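Local coordinates for protein adenosine deaminase (Burkholderia ambifaria, PDB 4GXW) that binds a zinc ion in a TIM-barrel amidohydrolase fold and probably deaminates adenine or a related purine, at residues Gly151-Pro156 and Glu181-Gly186; Val110-Phe115 and Ala339-Asp344; Val236-His241 and Val261-Pro266. All coordinates share one frame; numbering follows the deposited sequence.

Interaction 1: residues Gly151-Pro156 and Glu181-Gly186; sequences GARLIP and EVAGIG
Arg-153 to Pro-156, on strand 151-159, meet the chain that enters strand 184-188 at a steep angle: the axes of 151-156 and 184-186 pass 4.8 Å apart with N-to-C directions 50° apart, and three backbone hydrogen bonds join them. Leu-154 makes two of these, giving its N to Glu-181 O (2.8 Å) and receiving Ala-183 N on its own O (3.2 Å), which brackets Val-182 in a single bridge. The third runs from Gly-186 N to Pro-156 O at 3.2 Å, and the CA of Ile-185 comes up to that same oxygen in a CA-H...O contact.

Side chains alternate across the pair. Leu-154 and Val-182 lie side by side and point the same way, CD2 of Leu-154 resting 4.0 Å from CG2 of Val-182. The other branch of this valine, CG1, is anti to the backbone N (chi1 -178°) and meets the ring of Pro-156 at CD, 3.7 Å away. Met-174 of helix 164-176 packs on both Pro-156 and Val-182, while Ile-137 of helix 130-148 touches Leu-154. On the other face, CB of Arg-153 lies 4.0 Å from CB of Ala-183, and the bend at chi2 (-67°) brings CD back against the same methyl. Its NH1 turns back to Ala-152 O, 2.9 Å away, approaching from above the carbonyl plane. CG2 of Ile-155 packs against C of Ile-185 and N of Gly-186.

The carboxylate of Glu-181 leads away to a salt bridge with Arg-142 of helix 130-148, and its charge is not paired with Arg-153. Cohesion here comes from backbone bonds and apolar packing, the chemistry of a parallel beta-alpha-beta crossover in a TIM barrel, with helix 164-176 as the connection.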
loop_
_atom_site.group_PDB
_atom_site.type_symbol
_atom_site.label_atom_id
_atom_site.label_comp_id
_atom_site.label_asym_id
_atom_site.label_seq_id
_atom_site.Cartn_x
_atom_site.Cartn_y
_atom_site.Cartn_z
ATOM N N GLY A 151 -9.460 -11.873 -3.229
ATOM C CA GLY A 151 -10.491 -10.871 -2.995
ATOM C C GLY A 151 -9.888 -9.482 -3.014
ATOM O O GLY A 151 -8.684 -9.311 -2.793
ATOM N N ALA A 152 -10.706 -8.467 -3.276
ATOM C CA ALA A 152 -10.164 -7.113 -3.377
ATOM C C ALA A 152 -11.194 -6.037 -3.085
ATOM O O ALA A 152 -12.401 -6.255 -3.247
ATOM C CB ALA A 152 -9.545 -6.884 -4.764
ATOM N N ARG A 153 -10.707 -4.881 -2.636
ATOM C CA ARG A 153 -11.512 -3.662 -2.586
ATOM C C ARG A 153 -10.769 -2.532 -3.277
ATOM O O ARG A 153 -9.535 -2.463 -3.232
ATOM C CB ARG A 153 -11.815 -3.245 -1.146
ATOM C CG ARG A 153 -12.538 -4.288 -0.310
ATOM C CD ARG A 153 -13.956 -4.522 -0.807
ATOM N NE ARG A 153 -14.675 -5.477 0.038
ATOM C CZ ARG A 153 -14.583 -6.800 -0.073
ATOM N NH1 ARG A 153 -13.807 -7.350 -1.001
ATOM N NH2 ARG A 153 -15.276 -7.580 0.746
ATOM N N LEU A 154 -11.536 -1.640 -3.893
ATOM C CA LEU A 154 -11.015 -0.440 -4.535
ATOM C C LEU A 154 -11.219 0.756 -3.613
ATOM O O LEU A 154 -12.300 0.935 -3.044
ATOM C CB LEU A 154 -11.753 -0.200 -5.848
ATOM C CG LEU A 154 -11.392 1.054 -6.646
ATOM C CD1 LEU A 154 -9.911 1.025 -7.014
ATOM C CD2 LEU A 154 -12.265 1.136 -7.892
ATOM N N ILE A 155 -10.178 1.572 -3.477
ATOM C CA ILE A 155 -10.205 2.752 -2.621
ATOM C C ILE A 155 -9.869 3.975 -3.472
ATOM O O ILE A 155 -8.699 4.339 -3.633
ATOM C CB ILE A 155 -9.224 2.619 -1.430
ATOM C CG1 ILE A 155 -9.513 1.343 -0.629
ATOM C CG2 ILE A 155 -9.296 3.852 -0.527
ATOM C CD1 ILE A 155 -8.493 1.065 0.483
ATOM N N PRO A 156 -10.899 4.618 -4.047
ATOM C CA PRO A 156 -10.670 5.872 -4.769
ATOM C C PRO A 156 -10.012 6.861 -3.816
ATOM O O PRO A 156 -10.445 6.997 -2.663
ATOM C CB PRO A 156 -12.083 6.303 -5.175
ATOM C CG PRO A 156 -12.856 5.006 -5.236
ATOM C CD PRO A 156 -12.308 4.187 -4.096
ATOM N N GLU A 181 -17.486 -3.687 -4.459
ATOM C CA GLU A 181 -16.027 -3.641 -4.531
ATOM C C GLU A 181 -15.416 -2.331 -4.039
ATOM O O GLU A 181 -14.232 -2.293 -3.692
ATOM C CB GLU A 181 -15.568 -3.880 -5.969
ATOM C CG GLU A 181 -15.625 -5.325 -6.422
ATOM C CD GLU A 181 -17.011 -5.777 -6.845
ATOM O OE1 GLU A 181 -17.952 -4.947 -6.914
ATOM O OE2 GLU A 181 -17.163 -6.987 -7.119
ATOM N N VAL A 182 -16.199 -1.256 -4.027
ATOM C CA VAL A 182 -15.659 0.069 -3.750
ATOM C C VAL A 182 -16.028 0.460 -2.326
ATOM O O VAL A 182 -17.190 0.736 -2.031
ATOM C CB VAL A 182 -16.180 1.090 -4.782
ATOM C CG1 VAL A 182 -15.593 2.466 -4.524
ATOM C CG2 VAL A 182 -15.842 0.621 -6.193
ATOM N N ALA A 183 -15.028 0.475 -1.450
ATOM C CA ALA A 183 -15.255 0.414 -0.010
ATOM C C ALA A 183 -15.049 1.719 0.757
ATOM O O ALA A 183 -15.577 1.873 1.855
ATOM C CB ALA A 183 -14.388 -0.679 0.595
ATOM N N GLY A 184 -14.263 2.638 0.211
ATOM C CA GLY A 184 -13.963 3.850 0.944
ATOM C C GLY A 184 -12.989 4.726 0.209
ATOM O O GLY A 184 -12.649 4.423 -0.943
ATOM N N ILE A 185 -12.543 5.790 0.874
ATOM C CA ILE A 185 -11.610 6.737 0.274
ATOM C C ILE A 185 -10.300 6.822 1.031
ATOM O O ILE A 185 -10.218 6.493 2.218
ATOM C CB ILE A 185 -12.198 8.173 0.139
ATOM C CG1 ILE A 185 -12.486 8.776 1.519
ATOM C CG2 ILE A 185 -13.423 8.182 -0.751
ATOM C CD1 ILE A 185 -12.625 10.285 1.490
ATOM N N GLY A 186 -9.286 7.298 0.321
ATOM C CA GLY A 186 -7.999 7.635 0.902
ATOM C C GLY A 186 -7.549 9.013 0.430
ATOM O O GLY A 186 -8.301 9.715 -0.263
#

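Interaction 2: residues Val110-Phe115 and Ala339-Asp344; sequences VRHAEF and AWVDDD
Ala-339, the first residue of the second segment, sets its CB near both polar side chains of strand 110-117, 3.8 Å from OE2 of Glu-114 and 4.3 Å from CD2 of His-112. Trp-340 follows and makes the polar link: its backbone N donates to the syn lone pair of Glu-114 OE2 at 2.8 Å, with an N-H...O angle of 163°. The anti lone pair of that oxygen takes the NE2-H of His-112 at 2.7 Å, and the donor bond lies in the imidazole plane. One buried oxygen is therefore gripped by two donors, which fixes the turn of both the carboxylate and the histidine ring. Glu-114 OE1 sits 3.3 Å above one face of the Trp-340 indole, offset toward its rim, with carboxylate and ring planes 44° apart. The same oxygen has a salt bridge to Arg-238, which also makes a cation-pi contact with the indole.

Trp-340 is the centre of an inverse gamma turn, after which Val-341 brings CG1, anti to its carbonyl carbon (chi1 -63°), to 3.5 Å from CE1 of His-112. Beyond it Asp-342 takes the N-cap position of helix 343-371.

The segment thus connects helix 325-338 to helix 343-371 across the end of the barrel strands: Trp-349 of the latter helix packs on His-112, Ala-339 and Val-341, while Ile-155 of strand 151-159 touches Glu-114 and Trp-340.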
loop_
_atom_site.group_PDB
_atom_site.type_symbol
_atom_site.label_atom_id
_atom_site.label_comp_id
_atom_site.label_asym_id
_atom_site.label_seq_id
_atom_site.Cartn_x
_atom_site.Cartn_y
_atom_site.Cartn_z
ATOM N N VAL A 110 -1.156 -13.188 -1.298
ATOM C CA VAL A 110 -2.101 -12.167 -0.887
ATOM C C VAL A 110 -3.496 -12.703 -1.200
ATOM O O VAL A 110 -3.803 -13.025 -2.356
ATOM C CB VAL A 110 -1.844 -10.822 -1.593
ATOM C CG1 VAL A 110 -2.919 -9.820 -1.197
ATOM C CG2 VAL A 110 -0.449 -10.287 -1.239
ATOM N N ARG A 111 -4.327 -12.815 -0.169
ATOM C CA ARG A 111 -5.667 -13.377 -0.317
ATOM C C ARG A 111 -6.727 -12.293 -0.414
ATOM O O ARG A 111 -7.852 -12.544 -0.844
ATOM C CB ARG A 111 -5.963 -14.327 0.835
ATOM C CG ARG A 111 -5.046 -15.532 0.800
ATOM C CD ARG A 111 -5.204 -16.442 1.999
ATOM N NE ARG A 111 -4.350 -17.623 1.869
ATOM C CZ ARG A 111 -4.240 -18.573 2.792
ATOM N NH1 ARG A 111 -4.943 -18.491 3.909
ATOM N NH2 ARG A 111 -3.437 -19.610 2.589
ATOM N N HIS A 112 -6.342 -11.079 -0.029
ATOM C CA HIS A 112 -7.236 -9.932 -0.017
ATOM C C HIS A 112 -6.380 -8.685 -0.186
ATOM O O HIS A 112 -5.458 -8.455 0.601
ATOM C CB HIS A 112 -8.005 -9.884 1.311
ATOM C CG HIS A 112 -8.897 -8.691 1.453
ATOM N ND1 HIS A 112 -10.163 -8.636 0.910
ATOM C CD2 HIS A 112 -8.704 -7.505 2.079
ATOM C CE1 HIS A 112 -10.707 -7.463 1.187
ATOM N NE2 HIS A 112 -9.838 -6.756 1.888
ATOM N N ALA A 113 -6.681 -7.889 -1.211
ATOM C CA ALA A 113 -5.923 -6.673 -1.512
ATOM C C ALA A 113 -6.854 -5.471 -1.610
ATOM O O ALA A 113 -7.850 -5.510 -2.335
ATOM C CB ALA A 113 -5.144 -6.825 -2.821
ATOM N N GLU A 114 -6.525 -4.398 -0.898
ATOM C CA GLU A 114 -7.252 -3.140 -1.031
ATOM C C GLU A 114 -6.268 -2.148 -1.616
ATOM O O GLU A 114 -5.185 -1.945 -1.053
ATOM C CB GLU A 114 -7.782 -2.684 0.332
ATOM C CG GLU A 114 -8.558 -3.795 1.030
ATOM C CD GLU A 114 -9.203 -3.390 2.337
ATOM O OE1 GLU A 114 -9.159 -2.197 2.709
ATOM O OE2 GLU A 114 -9.768 -4.284 3.004
ATOM N N PHE A 115 -6.624 -1.559 -2.757
ATOM C CA PHE A 115 -5.675 -0.747 -3.517
ATOM C C PHE A 115 -6.219 0.623 -3.899
ATOM O O PHE A 115 -7.433 0.804 -4.052
ATOM C CB PHE A 115 -5.138 -1.521 -4.736
ATOM C CG PHE A 115 -6.190 -1.902 -5.749
ATOM C CD1 PHE A 115 -6.922 -3.075 -5.618
ATOM C CD2 PHE A 115 -6.431 -1.097 -6.850
ATOM C CE1 PHE A 115 -7.883 -3.432 -6.578
ATOM C CE2 PHE A 115 -7.379 -1.451 -7.800
ATOM C CZ PHE A 115 -8.112 -2.612 -7.657
ATOM N N ALA A 339 -8.439 -4.604 7.860
ATOM C CA ALA A 339 -9.111 -4.779 6.576
ATOM C C ALA A 339 -10.553 -4.281 6.594
ATOM O O ALA A 339 -11.233 -4.293 7.623
ATOM C CB ALA A 339 -9.048 -6.244 6.137
ATOM N N TRP A 340 -11.017 -3.867 5.423
ATOM C CA TRP A 340 -12.364 -3.347 5.271
ATOM C C TRP A 340 -13.302 -4.461 4.821
ATOM O O TRP A 340 -13.830 -4.462 3.709
ATOM C CB TRP A 340 -12.351 -2.156 4.316
ATOM C CG TRP A 340 -11.710 -0.946 4.950
ATOM C CD1 TRP A 340 -11.295 -0.821 6.257
ATOM C CD2 TRP A 340 -11.417 0.307 4.318
ATOM N NE1 TRP A 340 -10.773 0.439 6.466
ATOM C CE2 TRP A 340 -10.827 1.143 5.293
ATOM C CE3 TRP A 340 -11.575 0.795 3.021
ATOM C CZ2 TRP A 340 -10.419 2.450 5.012
ATOM C CZ3 TRP A 340 -11.173 2.088 2.745
ATOM C CH2 TRP A 340 -10.606 2.899 3.736
ATOM N N VAL A 341 -13.471 -5.429 5.717
ATOM C CA VAL A 341 -14.376 -6.555 5.518
ATOM C C VAL A 341 -15.194 -6.711 6.790
ATOM O O VAL A 341 -14.877 -6.086 7.808
ATOM C CB VAL A 341 -13.620 -7.875 5.215
ATOM C CG1 VAL A 341 -12.849 -7.765 3.910
ATOM C CG2 VAL A 341 -12.683 -8.270 6.369
ATOM N N ASP A 342 -16.236 -7.537 6.754
ATOM C CA ASP A 342 -17.080 -7.642 7.947
ATOM C C ASP A 342 -16.467 -8.503 9.058
ATOM O O ASP A 342 -15.463 -9.205 8.844
ATOM C CB ASP A 342 -18.523 -8.066 7.619
ATOM C CG ASP A 342 -18.618 -9.445 6.989
ATOM O OD1 ASP A 342 -17.702 -10.273 7.165
ATOM O OD2 ASP A 342 -19.643 -9.715 6.328
ATOM N N ASP A 343 -17.071 -8.438 10.241
ATOM C CA ASP A 343 -16.541 -9.126 11.412
ATOM C C ASP A 343 -16.465 -10.640 11.227
ATOM O O ASP A 343 -15.525 -11.277 11.712
ATOM C CB ASP A 343 -17.368 -8.799 12.657
ATOM C CG ASP A 343 -17.223 -7.357 13.089
ATOM O OD1 ASP A 343 -16.276 -6.687 12.628
ATOM O OD2 ASP A 343 -18.052 -6.897 13.898
ATOM N N ASP A 344 -17.448 -11.218 10.536
ATOM C CA ASP A 344 -17.459 -12.666 10.316
ATOM C C ASP A 344 -16.248 -13.094 9.507
ATOM O O ASP A 344 -15.590 -14.095 9.816
ATOM C CB ASP A 344 -18.736 -13.110 9.592
ATOM C CG ASP A 344 -19.961 -13.041 10.475
ATOM O OD1 ASP A 344 -19.804 -13.042 11.717
ATOM O OD2 ASP A 344 -21.083 -12.995 9.925
#

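Interaction 3: residues Val236-His241 and Val261-Pro266; sequences VDRVDH and VFTVVP
Asp-240 and Thr-263 meet at the tightly packed centre of this parallel pair. The threonine hydroxyl donates to Asp-240 OD1 at 2.6 Å on the anti lone pair, and Asp-240 OD2 is held by Thr-214. Thr-263 OG1 also hydrogen-bonds ND1 of the zinc ligand His-35, consistent with a second-shell role. Backbone bonds run from Val-239 N to Val-261 O, from Thr-263 N to Val-239 O and from His-241 N to Thr-263 O. On the opposite face of the sheet Val-239 lies alongside Phe-262, its CB 3.8 Å from CD2 of the ring. His-241 leads its CE1 to CG2 of Val-265 at 3.6 Å, while its ND1 is bonded to Tyr-243. Its side chain lies about 4 Å from the zinc ion, coordinated by His-35, His-37, His-216 and Asp-301.

The start of the pair is looser: a water donates to Asp-237 O (2.7 Å) and accepts from Val-261 N (3.0 Å), standing between backbone groups that do not bond directly.

Strand 212-217 flanks 236-241 on one side, bonding Asp-240 through Ala-215 and Ala-217; strand 295-298 continues the sheet beyond Phe-262, and helix 249-258 connects the two segments.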
loop_
_atom_site.group_PDB
_atom_site.type_symbol
_atom_site.label_atom_id
_atom_site.label_comp_id
_atom_site.label_asym_id
_atom_site.label_seq_id
_atom_site.Cartn_x
_atom_site.Cartn_y
_atom_site.Cartn_z
ATOM N N VAL A 236 -10.611 8.845 10.472
ATOM C CA VAL A 236 -10.246 7.725 9.609
ATOM C C VAL A 236 -10.311 6.395 10.353
ATOM O O VAL A 236 -10.116 6.321 11.575
ATOM C CB VAL A 236 -8.846 7.895 8.958
ATOM C CG1 VAL A 236 -8.828 9.122 8.064
ATOM C CG2 VAL A 236 -7.745 7.975 10.012
ATOM N N ASP A 237 -10.589 5.347 9.595
ATOM C CA ASP A 237 -10.633 4.000 10.139
ATOM C C ASP A 237 -9.260 3.381 10.306
ATOM O O ASP A 237 -9.067 2.523 11.162
ATOM C CB ASP A 237 -11.521 3.119 9.265
ATOM C CG ASP A 237 -12.933 3.616 9.223
ATOM O OD1 ASP A 237 -13.638 3.453 10.249
ATOM O OD2 ASP A 237 -13.347 4.223 8.210
ATOM N N ARG A 238 -8.320 3.794 9.469
ATOM C CA ARG A 238 -6.926 3.396 9.634
ATOM C C ARG A 238 -6.042 4.496 9.066
ATOM O O ARG A 238 -6.544 5.442 8.464
ATOM C CB ARG A 238 -6.627 2.021 9.009
ATOM C CG ARG A 238 -6.891 1.944 7.515
ATOM C CD ARG A 238 -6.577 0.548 6.942
ATOM N NE ARG A 238 -6.665 0.577 5.482
ATOM C CZ ARG A 238 -7.441 -0.201 4.726
ATOM N NH1 ARG A 238 -8.205 -1.147 5.252
ATOM N NH2 ARG A 238 -7.443 -0.039 3.414
ATOM N N VAL A 239 -4.737 4.377 9.293
ATOM C CA VAL A 239 -3.775 5.386 8.883
ATOM C C VAL A 239 -2.738 4.791 7.945
ATOM O O VAL A 239 -2.253 3.686 8.175
ATOM C CB VAL A 239 -3.054 5.986 10.123
ATOM C CG1 VAL A 239 -1.962 6.950 9.711
ATOM C CG2 VAL A 239 -4.041 6.682 11.029
ATOM N N ASP A 240 -2.397 5.525 6.890
ATOM C CA ASP A 240 -1.304 5.152 5.996
ATOM C C ASP A 240 -0.019 5.900 6.342
ATOM O O ASP A 240 0.013 7.134 6.386
ATOM C CB ASP A 240 -1.710 5.340 4.533
ATOM C CG ASP A 240 -2.947 4.544 4.187
ATOM O OD1 ASP A 240 -2.934 3.299 4.366
ATOM O OD2 ASP A 240 -3.955 5.172 3.777
ATOM N N HIS A 241 1.022 5.111 6.613
ATOM C CA HIS A 241 2.344 5.551 7.071
ATOM C C HIS A 241 2.306 5.909 8.560
ATOM O O HIS A 241 2.472 5.041 9.421
ATOM C CB HIS A 241 2.937 6.685 6.223
ATOM C CG HIS A 241 3.165 6.329 4.781
ATOM N ND1 HIS A 241 3.950 5.265 4.381
ATOM C CD2 HIS A 241 2.722 6.921 3.645
ATOM C CE1 HIS A 241 3.983 5.225 3.058
ATOM N NE2 HIS A 241 3.247 6.219 2.588
ATOM N N VAL A 261 -4.959 0.772 13.194
ATOM C CA VAL A 261 -3.947 0.105 12.374
ATOM C C VAL A 261 -3.221 1.101 11.458
ATOM O O VAL A 261 -3.851 1.953 10.820
ATOM C CB VAL A 261 -4.542 -1.060 11.534
ATOM C CG1 VAL A 261 -3.486 -1.665 10.626
ATOM C CG2 VAL A 261 -5.139 -2.137 12.449
ATOM N N PHE A 262 -1.895 0.990 11.415
ATOM C CA PHE A 262 -1.041 1.830 10.578
ATOM C C PHE A 262 -0.446 0.965 9.470
ATOM O O PHE A 262 0.232 -0.027 9.750
ATOM C CB PHE A 262 0.112 2.412 11.413
ATOM C CG PHE A 262 -0.333 3.406 12.443
ATOM C CD1 PHE A 262 -0.935 2.982 13.624
ATOM C CD2 PHE A 262 -0.154 4.759 12.238
ATOM C CE1 PHE A 262 -1.353 3.902 14.580
ATOM C CE2 PHE A 262 -0.576 5.689 13.194
ATOM C CZ PHE A 262 -1.172 5.257 14.360
ATOM N N THR A 263 -0.690 1.327 8.215
ATOM C CA THR A 263 -0.057 0.613 7.121
ATOM C C THR A 263 1.337 1.202 6.966
ATOM O O THR A 263 1.507 2.418 6.981
ATOM C CB THR A 263 -0.878 0.677 5.812
ATOM O OG1 THR A 263 -0.843 2.005 5.277
ATOM C CG2 THR A 263 -2.324 0.253 6.048
ATOM N N VAL A 264 2.340 0.345 6.857
ATOM C CA VAL A 264 3.726 0.814 6.774
ATOM C C VAL A 264 4.416 0.220 5.558
ATOM O O VAL A 264 4.012 -0.835 5.046
ATOM C CB VAL A 264 4.523 0.521 8.077
ATOM C CG1 VAL A 264 3.863 1.209 9.291
ATOM C CG2 VAL A 264 4.667 -0.988 8.295
ATOM N N VAL A 265 5.450 0.911 5.094
ATOM C CA VAL A 265 6.101 0.575 3.840
ATOM C C VAL A 265 7.610 0.593 4.075
ATOM O O VAL A 265 8.221 1.662 4.155
ATOM C CB VAL A 265 5.713 1.598 2.740
ATOM C CG1 VAL A 265 6.405 1.272 1.425
ATOM C CG2 VAL A 265 4.187 1.653 2.571
ATOM N N PRO A 266 8.223 -0.593 4.218
ATOM C CA PRO A 266 9.669 -0.614 4.468
ATOM C C PRO A 266 10.472 0.095 3.383
ATOM O O PRO A 266 11.485 0.730 3.686
ATOM C CB PRO A 266 10.003 -2.115 4.568
ATOM C CG PRO A 266 8.753 -2.858 4.183
ATOM C CD PRO A 266 7.603 -1.919 4.359
HETATM O O HOH W 1 -7.673 0.347 12.041
#

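Along the chain, 110-115 comes first and 339-344 last, so interaction 2 closes a long loop within which interactions 1 and 3 follow one another in series. The centres of interactions 1 and 2 are about 10 Å apart, those of 2 and 3 about 14 Å, and those of 1 and 3 about 15 Å. Strands 110-117 and 151-159 are neighbours in the parallel barrel sheet, which runs through 238-239, and interaction 3 carries it on to 261-264. Arg-238 is shared by the group and touches Ile-155 CD1. In this barrel, strand pairing builds the wall in interactions 1 and 3, while the 339-344 loop lies across the inside toward the N-terminal strand ends, with zinc bound beside interaction 3.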